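Local atomic coordinates of protein (sliding clamp) (Enterobacteria phage RB69, PDB entry 1B77), a protein that probably encircles DNA as a trimeric sliding clamp and tethers the phage DNA polymerase to its template, making replication processive. Residues A[138-143]-A[147-152]. Residues are numbered along the deposited sequence; the frame is centred on the assembly and turned at random.
Sequences IAITNK and IVINGY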
# COMPACT_ATOMS: atom_id res chain seq x y z
N ILE A 138 27.99 4.08 7.18
CA ILE A 138 28.38 5.49 7.16
C ILE A 138 29.62 5.65 8.02
O ILE A 138 29.91 4.81 8.88
CB ILE A 138 27.28 6.41 7.73
CG1 ILE A 138 27.03 6.09 9.20
CG2 ILE A 138 26.00 6.25 6.93
CD1 ILE A 138 26.13 7.09 9.90
N ALA A 139 30.36 6.72 7.78
CA ALA A 139 31.56 7.02 8.55
C ALA A 139 31.53 8.49 8.97
O ALA A 139 31.37 9.38 8.13
CB ALA A 139 32.80 6.74 7.72
N ILE A 140 31.68 8.74 10.26
CA ILE A 140 31.69 10.10 10.78
C ILE A 140 33.16 10.45 10.97
O ILE A 140 33.86 9.82 11.77
CB ILE A 140 30.91 10.19 12.11
CG1 ILE A 140 29.50 9.63 11.90
CG2 ILE A 140 30.82 11.64 12.57
CD1 ILE A 140 28.70 9.44 13.17
N THR A 141 33.64 11.44 10.23
CA THR A 141 35.04 11.81 10.30
C THR A 141 35.32 13.32 10.31
O THR A 141 34.44 14.13 10.01
CB THR A 141 35.79 11.19 9.11
OG1 THR A 141 37.20 11.33 9.30
CG2 THR A 141 35.39 11.87 7.82
N ASN A 142 36.55 13.67 10.68
CA ASN A 142 36.96 15.07 10.71
C ASN A 142 37.55 15.43 9.36
O ASN A 142 38.45 14.75 8.87
CB ASN A 142 37.99 15.32 11.82
CG ASN A 142 39.27 14.51 11.63
OD1 ASN A 142 39.24 13.28 11.57
ND2 ASN A 142 40.40 15.21 11.54
N LYS A 143 37.02 16.48 8.75
CA LYS A 143 37.48 16.91 7.44
C LYS A 143 37.35 18.41 7.24
O LYS A 143 36.30 18.99 7.49
CB LYS A 143 36.69 16.18 6.36
CG LYS A 143 37.05 16.60 4.95
CD LYS A 143 36.11 15.98 3.94
CE LYS A 143 36.60 16.25 2.52
NZ LYS A 143 37.99 15.72 2.31
N ILE A 147 32.97 18.26 10.84
CA ILE A 147 32.70 16.86 11.12
C ILE A 147 31.78 16.49 9.97
O ILE A 147 30.82 17.22 9.69
CB ILE A 147 31.95 16.65 12.45
CG1 ILE A 147 32.80 17.15 13.62
CG2 ILE A 147 31.64 15.16 12.66
CD1 ILE A 147 34.09 16.39 13.80
N VAL A 148 32.09 15.40 9.29
CA VAL A 148 31.26 14.98 8.17
C VAL A 148 30.85 13.52 8.24
O VAL A 148 31.53 12.70 8.87
CB VAL A 148 31.97 15.23 6.83
CG1 VAL A 148 32.33 16.70 6.70
CG2 VAL A 148 33.21 14.36 6.74
N ILE A 149 29.73 13.21 7.60
CA ILE A 149 29.21 11.85 7.53
C ILE A 149 29.27 11.41 6.08
O ILE A 149 28.63 12.02 5.23
CB ILE A 149 27.74 11.76 7.99
CG1 ILE A 149 27.63 12.05 9.48
CG2 ILE A 149 27.18 10.39 7.65
CD1 ILE A 149 26.23 11.85 10.05
N ASN A 150 30.06 10.37 5.80
CA ASN A 150 30.16 9.84 4.45
C ASN A 150 29.42 8.51 4.40
O ASN A 150 29.52 7.70 5.33
CB ASN A 150 31.63 9.62 4.06
CG ASN A 150 32.39 10.91 3.91
OD1 ASN A 150 32.00 11.80 3.15
ND2 ASN A 150 33.51 11.01 4.62
N GLY A 151 28.67 8.29 3.32
CA GLY A 151 27.92 7.06 3.18
C GLY A 151 28.52 6.17 2.11
O GLY A 151 28.85 6.65 1.03
N TYR A 152 28.66 4.88 2.41
CA TYR A 152 29.25 3.94 1.47
C TYR A 152 28.43 2.67 1.28
O TYR A 152 27.49 2.40 2.02
CB TYR A 152 30.64 3.50 1.93
CG TYR A 152 31.60 4.60 2.32
CD1 TYR A 152 31.52 5.21 3.57
CD2 TYR A 152 32.62 4.99 1.46
CE1 TYR A 152 32.44 6.19 3.96
CE2 TYR A 152 33.54 5.96 1.83
CZ TYR A 152 33.45 6.55 3.08
OH TYR A 152 34.38 7.50 3.43
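Thr-141 and Val-148 face each other as an antiparallel hydrogen-bonded pair: Val-148 N gives a nearly straight bond to Thr-141 O (2.8 Å, 171° at the hydrogen), and Thr-141 N returns one to Val-148 O. Ala-139 and Asn-150 repeat this reciprocal pairing, less straight where Ala-139 N meets Asn-150 O (152°). In the first pair the two side chains lie side by side, pointing the same way, and bring Thr-141 CG2 to 3.5 Å from Val-148 CG2, tighter than usual for carbons. With OG1 anti to the backbone N (chi1 -169°), Thr-141 CG2 lies between the backbone N and the carbonyl carbon, which turns it to Val-148 CG2, while OG1 is hydrogen-bonded to Phe-178 O. On the same face Ala-139 CB sits at the edge of the Tyr-152 ring, near its plane, 3.8 Å from Tyr-152 CE1. On the opposite face isoleucines meet: Ile-140 CG2 touches Ile-147 CG2 (3.6 Å), while Ile-140 CG1 lies alongside Ile-149 CG1 (3.9 Å). Farther out, backbone bonds from Ile-138 and Ile-140 to strand 178-183, and from Ile-147 and Ile-149 to strand 165-171, hold the pair between two neighbours. The antiparallel consecutive strands form a beta hairpin inside an antiparallel sheet of the C-terminal DNA-clamp domain.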